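Local coordinates for ribonucleoside-diphosphate reductase (Sulfolobus acidocaldarius DSM 639, PDB 6QRZ), which is an R2-like ligand-binding oxidase that houses a manganese/iron cofactor in a ribonucleotide reductase R2-type fold, at residues 81-93 and 196-208. Sequence-based numbering, arbitrary orientation.
Sequences YLLNIVSLFMAGE and AAESGYKTFKHIF
Phe-89 reaches from segment 81-93 of helix 76-98 into segment 196-208 of helix 192-211, a knob in the hole made by Ala-197, Gly-200, Tyr-201 and Phe-204. Its CB already points at the partner helix, and CG stands beside the backbone N (chi1 -77°), which sends the ring across the gap. Along one side of the ring, CD2 and then CE2 pass Phe-204, Phe-89 CE2 lying 3.7 Å from Phe-204 CE2. On the other side, Phe-89 CE1 meets Tyr-201 CE1 at 3.5 Å and also touches Ala-197 CB. The tip, Phe-89 CZ, arrives edge-on at the backbone, against Gly-200 CA and 3.4 Å from Ala-197 O. The Phe-89 and Tyr-201 planes are nearly parallel (7°) but slid apart, so they scarcely overlap. Toward the start of segment 81-93, Ile-85 CD1 touches Phe-204 CE1 and meets Ile-207 CD1 tip to tip, while Tyr-81 brings its ring edge to Thr-203 CG2. Thr-203 OG1 donates a hydrogen bond back to Ser-199 O. Beyond the aromatic cluster, Glu-93 binds the manganese ion with Glu-126, His-129 and Glu-228, the last also touched by Tyr-201. This is roughly antiparallel helix packing, the segment axes at 148°, beside the dinuclear metal site of a ferritin-like, R2-type helical fold.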
ATOM      1  N   TYR A  81     -29.132  -2.847  13.419  1.00 62.41           N
ATOM      2  CA  TYR A  81     -27.934  -2.487  14.171  1.00 61.45           C
ATOM      3  C   TYR A  81     -26.694  -3.151  13.586  1.00 62.07           C
ATOM      4  O   TYR A  81     -25.620  -2.541  13.543  1.00 61.51           O
ATOM      5  CB  TYR A  81     -28.101  -2.863  15.641  1.00 61.52           C
ATOM      6  CG  TYR A  81     -26.881  -2.576  16.487  1.00 60.78           C
ATOM      7  CD1 TYR A  81     -26.590  -1.283  16.904  1.00 61.00           C
ATOM      8  CD2 TYR A  81     -26.022  -3.597  16.873  1.00 63.40           C
ATOM      9  CE1 TYR A  81     -25.476  -1.015  17.676  1.00 63.90           C
ATOM     10  CE2 TYR A  81     -24.905  -3.338  17.646  1.00 62.45           C
ATOM     11  CZ  TYR A  81     -24.638  -2.046  18.045  1.00 65.31           C
ATOM     12  OH  TYR A  81     -23.528  -1.782  18.815  1.00 67.22           O
ATOM     13  N   LEU A  82     -26.820  -4.404  13.140  1.00 65.68           N
ATOM     14  CA  LEU A  82     -25.689  -5.079  12.510  1.00 65.75           C
ATOM     15  C   LEU A  82     -25.274  -4.365  11.231  1.00 66.26           C
ATOM     16  O   LEU A  82     -24.081  -4.148  10.991  1.00 66.64           O
ATOM     17  CB  LEU A  82     -26.041  -6.541  12.230  1.00 47.34           C
ATOM     18  CG  LEU A  82     -24.917  -7.484  11.786  1.00 47.34           C
ATOM     19  CD1 LEU A  82     -25.154  -8.878  12.338  1.00 47.34           C
ATOM     20  CD2 LEU A  82     -24.799  -7.533  10.269  1.00 47.34           C
ATOM     21  N   LEU A  83     -26.248  -3.986  10.400  1.00 62.03           N
ATOM     22  CA  LEU A  83     -25.936  -3.207   9.207  1.00 60.97           C
ATOM     23  C   LEU A  83     -25.370  -1.841   9.570  1.00 60.36           C
ATOM     24  O   LEU A  83     -24.579  -1.275   8.809  1.00 58.46           O
ATOM     25  CB  LEU A  83     -27.186  -3.055   8.340  1.00 47.14           C
ATOM     26  CG  LEU A  83     -27.044  -2.299   7.019  1.00 47.14           C
ATOM     27  CD1 LEU A  83     -26.037  -2.990   6.115  1.00 47.14           C
ATOM     28  CD2 LEU A  83     -28.394  -2.174   6.330  1.00 47.14           C
ATOM     29  N   ASN A  84     -25.757  -1.301  10.728  1.00 59.17           N
ATOM     30  CA  ASN A  84     -25.240  -0.007  11.154  1.00 59.61           C
ATOM     31  C   ASN A  84     -23.756  -0.092  11.488  1.00 59.94           C
ATOM     32  O   ASN A  84     -22.947   0.687  10.968  1.00 59.17           O
ATOM     33  CB  ASN A  84     -26.039   0.504  12.355  1.00 46.89           C
ATOM     34  CG  ASN A  84     -25.620   1.895  12.789  1.00 46.89           C
ATOM     35  OD1 ASN A  84     -24.924   2.604  12.063  1.00 46.89           O
ATOM     36  ND2 ASN A  84     -26.052   2.297  13.979  1.00 46.89           N
ATOM     37  N   ILE A  85     -23.378  -1.040  12.348  1.00 59.15           N
ATOM     38  CA  ILE A  85     -21.984  -1.142  12.770  1.00 58.92           C
ATOM     39  C   ILE A  85     -21.099  -1.631  11.629  1.00 59.38           C
ATOM     40  O   ILE A  85     -19.905  -1.315  11.584  1.00 59.26           O
ATOM     41  CB  ILE A  85     -21.870  -2.044  14.012  1.00 48.84           C
ATOM     42  CG1 ILE A  85     -22.491  -3.416  13.740  1.00 48.84           C
ATOM     43  CG2 ILE A  85     -22.536  -1.381  15.211  1.00 48.84           C
ATOM     44  CD1 ILE A  85     -22.630  -4.279  14.976  1.00 48.84           C
ATOM     45  N   VAL A  86     -21.656  -2.404  10.694  1.00 54.69           N
ATOM     46  CA  VAL A  86     -20.894  -2.786   9.509  1.00 54.21           C
ATOM     47  C   VAL A  86     -20.713  -1.585   8.589  1.00 53.76           C
ATOM     48  O   VAL A  86     -19.646  -1.396   7.991  1.00 54.46           O
ATOM     49  CB  VAL A  86     -21.576  -3.964   8.789  1.00 44.56           C
ATOM     50  CG1 VAL A  86     -20.986  -4.163   7.402  1.00 44.56           C
ATOM     51  CG2 VAL A  86     -21.429  -5.237   9.608  1.00 44.56           C
ATOM     52  N   SER A  87     -21.745  -0.746   8.471  1.00 50.27           N
ATOM     53  CA  SER A  87     -21.622   0.476   7.684  1.00 48.98           C
ATOM     54  C   SER A  87     -20.611   1.437   8.294  1.00 50.10           C
ATOM     55  O   SER A  87     -20.036   2.264   7.579  1.00 48.09           O
ATOM     56  CB  SER A  87     -22.982   1.162   7.555  1.00 48.65           C
ATOM     57  OG  SER A  87     -23.950   0.283   7.013  1.00 50.44           O
ATOM     58  N   LEU A  88     -20.384   1.349   9.607  1.00 48.92           N
ATOM     59  CA  LEU A  88     -19.409   2.225  10.246  1.00 48.80           C
ATOM     60  C   LEU A  88     -17.987   1.830   9.869  1.00 48.26           C
ATOM     61  O   LEU A  88     -17.174   2.682   9.492  1.00 47.78           O
ATOM     62  CB  LEU A  88     -19.594   2.198  11.763  1.00 40.10           C
ATOM     63  CG  LEU A  88     -20.913   2.770  12.283  1.00 40.10           C
ATOM     64  CD1 LEU A  88     -20.964   2.712  13.801  1.00 40.10           C
ATOM     65  CD2 LEU A  88     -21.111   4.193  11.786  1.00 40.10           C
ATOM     66  N   PHE A  89     -17.665   0.538   9.961  1.00 42.57           N
ATOM     67  CA  PHE A  89     -16.326   0.090   9.592  1.00 44.03           C
ATOM     68  C   PHE A  89     -16.068   0.302   8.106  1.00 43.39           C
ATOM     69  O   PHE A  89     -15.063   0.910   7.722  1.00 43.38           O
ATOM     70  CB  PHE A  89     -16.136  -1.377   9.975  1.00 44.52           C
ATOM     71  CG  PHE A  89     -15.900  -1.594  11.441  1.00 44.32           C
ATOM     72  CD1 PHE A  89     -14.648  -1.372  11.994  1.00 43.41           C
ATOM     73  CD2 PHE A  89     -16.924  -2.022  12.269  1.00 43.20           C
ATOM     74  CE1 PHE A  89     -14.425  -1.570  13.343  1.00 43.85           C
ATOM     75  CE2 PHE A  89     -16.708  -2.222  13.620  1.00 43.48           C
ATOM     76  CZ  PHE A  89     -15.456  -1.996  14.156  1.00 44.59           C
ATOM     77  N   MET A  90     -16.981  -0.177   7.254  1.00 45.04           N
ATOM     78  CA  MET A  90     -16.791  -0.059   5.810  1.00 45.69           C
ATOM     79  C   MET A  90     -16.609   1.394   5.388  1.00 45.66           C
ATOM     80  O   MET A  90     -15.851   1.687   4.455  1.00 44.62           O
ATOM     81  CB  MET A  90     -17.975  -0.684   5.073  1.00 39.23           C
ATOM     82  CG  MET A  90     -17.800  -0.745   3.567  1.00 39.23           C
ATOM     83  SD  MET A  90     -19.299  -1.276   2.725  1.00 39.23           S
ATOM     84  CE  MET A  90     -20.401   0.075   3.130  1.00 39.23           C
ATOM     85  N   ALA A  91     -17.295   2.319   6.062  1.00 41.37           N
ATOM     86  CA  ALA A  91     -17.060   3.736   5.809  1.00 40.80           C
ATOM     87  C   ALA A  91     -15.670   4.151   6.270  1.00 40.83           C
ATOM     88  O   ALA A  91     -15.001   4.952   5.606  1.00 41.05           O
ATOM     89  CB  ALA A  91     -18.126   4.579   6.508  1.00 41.59           C
ATOM     90  N   GLY A  92     -15.219   3.614   7.401  1.00 40.43           N
ATOM     91  CA  GLY A  92     -13.928   3.972   7.950  1.00 40.61           C
ATOM     92  C   GLY A  92     -12.759   3.327   7.240  1.00 40.88           C
ATOM     93  O   GLY A  92     -11.714   3.961   7.065  1.00 40.48           O
ATOM     94  N   GLU A  93     -12.921   2.066   6.828  1.00 38.20           N
ATOM     95  CA  GLU A  93     -11.833   1.366   6.151  1.00 39.53           C
ATOM     96  C   GLU A  93     -11.422   2.091   4.876  1.00 38.96           C
ATOM     97  O   GLU A  93     -10.238   2.112   4.520  1.00 39.38           O
ATOM     98  CB  GLU A  93     -12.242  -0.074   5.839  1.00 39.65           C
ATOM     99  CG  GLU A  93     -12.698  -0.887   7.042  1.00 41.35           C
ATOM    100  CD  GLU A  93     -11.633  -1.010   8.110  1.00 46.05           C
ATOM    101  OE1 GLU A  93     -10.437  -0.988   7.758  1.00 41.70           O
ATOM    102  OE2 GLU A  93     -11.993  -1.127   9.300  1.00 47.52           O
ATOM    103  N   ALA A 196     -12.042   3.084  18.876  1.00 41.66           N
ATOM    104  CA  ALA A 196     -13.284   2.960  18.120  1.00 40.21           C
ATOM    105  C   ALA A 196     -13.364   1.620  17.400  1.00 40.10           C
ATOM    106  O   ALA A 196     -14.358   0.896  17.523  1.00 40.23           O
ATOM    107  CB  ALA A 196     -13.414   4.116  17.128  1.00 39.99           C
ATOM    108  N   ALA A 197     -12.324   1.273  16.635  1.00 44.29           N
ATOM    109  CA  ALA A 197     -12.348   0.019  15.889  1.00 44.90           C
ATOM    110  C   ALA A 197     -12.360  -1.189  16.815  1.00 43.43           C
ATOM    111  O   ALA A 197     -12.977  -2.211  16.493  1.00 42.67           O
ATOM    112  CB  ALA A 197     -11.153  -0.057  14.938  1.00 46.20           C
ATOM    113  N   GLU A 198     -11.693  -1.094  17.967  1.00 49.10           N
ATOM    114  CA  GLU A 198     -11.669  -2.216  18.897  1.00 48.60           C
ATOM    115  C   GLU A 198     -13.000  -2.377  19.622  1.00 49.68           C
ATOM    116  O   GLU A 198     -13.389  -3.501  19.956  1.00 49.55           O
ATOM    117  CB  GLU A 198     -10.527  -2.041  19.900  1.00 46.40           C
ATOM    118  CG  GLU A 198     -10.337  -3.216  20.847  1.00 46.40           C
ATOM    119  CD  GLU A 198      -9.902  -4.482  20.132  1.00 46.40           C
ATOM    120  OE1 GLU A 198      -9.247  -4.377  19.074  1.00 46.40           O
ATOM    121  OE2 GLU A 198     -10.221  -5.582  20.630  1.00 46.40           O
ATOM    122  N   SER A 199     -13.709  -1.272  19.872  1.00 44.12           N
ATOM    123  CA  SER A 199     -15.021  -1.370  20.506  1.00 43.78           C
ATOM    124  C   SER A 199     -16.004  -2.120  19.618  1.00 44.59           C
ATOM    125  O   SER A 199     -16.791  -2.940  20.103  1.00 43.58           O
ATOM    126  CB  SER A 199     -15.551   0.025  20.839  1.00 45.68           C
ATOM    127  OG  SER A 199     -14.715   0.680  21.776  1.00 44.12           O
ATOM    128  N   GLY A 200     -15.972  -1.853  18.310  1.00 41.61           N
ATOM    129  CA  GLY A 200     -16.811  -2.600  17.391  1.00 42.51           C
ATOM    130  C   GLY A 200     -16.438  -4.065  17.308  1.00 41.82           C
ATOM    131  O   GLY A 200     -17.291  -4.911  17.025  1.00 42.15           O
ATOM    132  N   TYR A 201     -15.165  -4.387  17.551  1.00 42.44           N
ATOM    133  CA  TYR A 201     -14.755  -5.787  17.586  1.00 42.59           C
ATOM    134  C   TYR A 201     -15.292  -6.481  18.830  1.00 42.74           C
ATOM    135  O   TYR A 201     -15.755  -7.625  18.759  1.00 42.45           O
ATOM    136  CB  TYR A 201     -13.232  -5.894  17.522  1.00 42.97           C
ATOM    137  CG  TYR A 201     -12.625  -5.298  16.271  1.00 45.27           C
ATOM    138  CD1 TYR A 201     -13.374  -5.162  15.111  1.00 43.75           C
ATOM    139  CD2 TYR A 201     -11.304  -4.871  16.252  1.00 49.38           C
ATOM    140  CE1 TYR A 201     -12.828  -4.616  13.968  1.00 43.65           C
ATOM    141  CE2 TYR A 201     -10.749  -4.324  15.112  1.00 48.59           C
ATOM    142  CZ  TYR A 201     -11.516  -4.200  13.973  1.00 47.38           C
ATOM    143  OH  TYR A 201     -10.972  -3.655  12.833  1.00 48.39           O
ATOM    144  N   LYS A 202     -15.234  -5.805  19.981  1.00 47.60           N
ATOM    145  CA  LYS A 202     -15.873  -6.340  21.177  1.00 48.00           C
ATOM    146  C   LYS A 202     -17.385  -6.399  21.009  1.00 49.07           C
ATOM    147  O   LYS A 202     -18.029  -7.322  21.519  1.00 47.81           O
ATOM    148  CB  LYS A 202     -15.501  -5.498  22.397  1.00 43.48           C
ATOM    149  CG  LYS A 202     -14.004  -5.377  22.634  1.00 43.48           C
ATOM    150  CD  LYS A 202     -13.371  -6.726  22.948  1.00 43.48           C
ATOM    151  CE  LYS A 202     -13.844  -7.267  24.289  1.00 43.48           C
ATOM    152  NZ  LYS A 202     -13.138  -8.525  24.660  1.00 43.48           N
ATOM    153  N   THR A 203     -17.966  -5.427  20.302  1.00 45.64           N
ATOM    154  CA  THR A 203     -19.376  -5.522  19.940  1.00 45.74           C
ATOM    155  C   THR A 203     -19.616  -6.709  19.017  1.00 44.36           C
ATOM    156  O   THR A 203     -20.605  -7.435  19.172  1.00 44.55           O
ATOM    157  CB  THR A 203     -19.841  -4.223  19.278  1.00 41.98           C
ATOM    158  OG1 THR A 203     -19.645  -3.127  20.180  1.00 41.98           O
ATOM    159  CG2 THR A 203     -21.314  -4.310  18.909  1.00 41.98           C
ATOM    160  N   PHE A 204     -18.714  -6.929  18.056  1.00 47.28           N
ATOM    161  CA  PHE A 204     -18.790  -8.130  17.233  1.00 48.18           C
ATOM    162  C   PHE A 204     -18.538  -9.391  18.053  1.00 48.62           C
ATOM    163  O   PHE A 204     -19.002 -10.474  17.680  1.00 48.35           O
ATOM    164  CB  PHE A 204     -17.789  -8.047  16.081  1.00 39.80           C
ATOM    165  CG  PHE A 204     -18.229  -7.160  14.950  1.00 39.80           C
ATOM    166  CD1 PHE A 204     -19.574  -6.969  14.682  1.00 39.80           C
ATOM    167  CD2 PHE A 204     -17.295  -6.519  14.154  1.00 39.80           C
ATOM    168  CE1 PHE A 204     -19.977  -6.151  13.639  1.00 39.80           C
ATOM    169  CE2 PHE A 204     -17.690  -5.702  13.113  1.00 39.80           C
ATOM    170  CZ  PHE A 204     -19.034  -5.517  12.854  1.00 39.80           C
ATOM    171  N   LYS A 205     -17.808  -9.271  19.164  1.00 55.73           N
ATOM    172  CA  LYS A 205     -17.512 -10.438  19.990  1.00 57.03           C
ATOM    173  C   LYS A 205     -18.767 -10.969  20.674  1.00 57.25           C
ATOM    174  O   LYS A 205     -18.958 -12.187  20.777  1.00 57.66           O
ATOM    175  CB  LYS A 205     -16.442 -10.083  21.024  1.00 47.48           C
ATOM    176  CG  LYS A 205     -16.108 -11.199  21.998  1.00 47.48           C
ATOM    177  CD  LYS A 205     -15.069 -10.745  23.011  1.00 47.48           C
ATOM    178  CE  LYS A 205     -14.722 -11.858  23.987  1.00 47.48           C
ATOM    179  NZ  LYS A 205     -14.108 -13.032  23.307  1.00 47.48           N
ATOM    180  N   HIS A 206     -19.637 -10.074  21.146  1.00 61.73           N
ATOM    181  CA  HIS A 206     -20.860 -10.480  21.827  1.00 61.84           C
ATOM    182  C   HIS A 206     -21.996 -10.806  20.867  1.00 61.45           C
ATOM    183  O   HIS A 206     -22.984 -11.420  21.289  1.00 62.20           O
ATOM    184  CB  HIS A 206     -21.305  -9.386  22.804  1.00 51.71           C
ATOM    185  CG  HIS A 206     -20.292  -9.076  23.862  1.00 51.71           C
ATOM    186  ND1 HIS A 206     -19.985  -9.953  24.879  1.00 51.71           N
ATOM    187  CD2 HIS A 206     -19.518  -7.983  24.062  1.00 51.71           C
ATOM    188  CE1 HIS A 206     -19.064  -9.416  25.658  1.00 51.71           C
ATOM    189  NE2 HIS A 206     -18.761  -8.221  25.183  1.00 51.71           N
ATOM    190  N   ILE A 207     -21.888 -10.418  19.600  1.00 53.04           N
ATOM    191  CA  ILE A 207     -22.926 -10.726  18.622  1.00 52.83           C
ATOM    192  C   ILE A 207     -22.715 -12.101  18.004  1.00 52.51           C
ATOM    193  O   ILE A 207     -23.672 -12.857  17.817  1.00 52.86           O
ATOM    194  CB  ILE A 207     -22.976  -9.624  17.543  1.00 52.95           C
ATOM    195  CG1 ILE A 207     -23.509  -8.318  18.135  1.00 53.67           C
ATOM    196  CG2 ILE A 207     -23.826 -10.063  16.354  1.00 53.42           C
ATOM    197  CD1 ILE A 207     -23.569  -7.176  17.141  1.00 54.33           C
ATOM    198  N   PHE A 208     -21.465 -12.455  17.697  1.00 66.93           N
ATOM    199  CA  PHE A 208     -21.199 -13.710  17.003  1.00 66.57           C
ATOM    200  C   PHE A 208     -21.146 -14.890  17.966  1.00 65.96           C
ATOM    201  O   PHE A 208     -21.575 -15.996  17.619  1.00 65.68           O
ATOM    202  CB  PHE A 208     -19.887 -13.611  16.221  1.00 51.10           C
ATOM    203  CG  PHE A 208     -19.836 -12.460  15.255  1.00 51.10           C
ATOM    204  CD1 PHE A 208     -20.997 -11.948  14.697  1.00 51.10           C
ATOM    205  CD2 PHE A 208     -18.623 -11.891  14.904  1.00 51.10           C
ATOM    206  CE1 PHE A 208     -20.948 -10.889  13.813  1.00 51.10           C
ATOM    207  CE2 PHE A 208     -18.568 -10.832  14.019  1.00 51.10           C
ATOM    208  CZ  PHE A 208     -19.733 -10.330  13.473  1.00 51.10           C
TER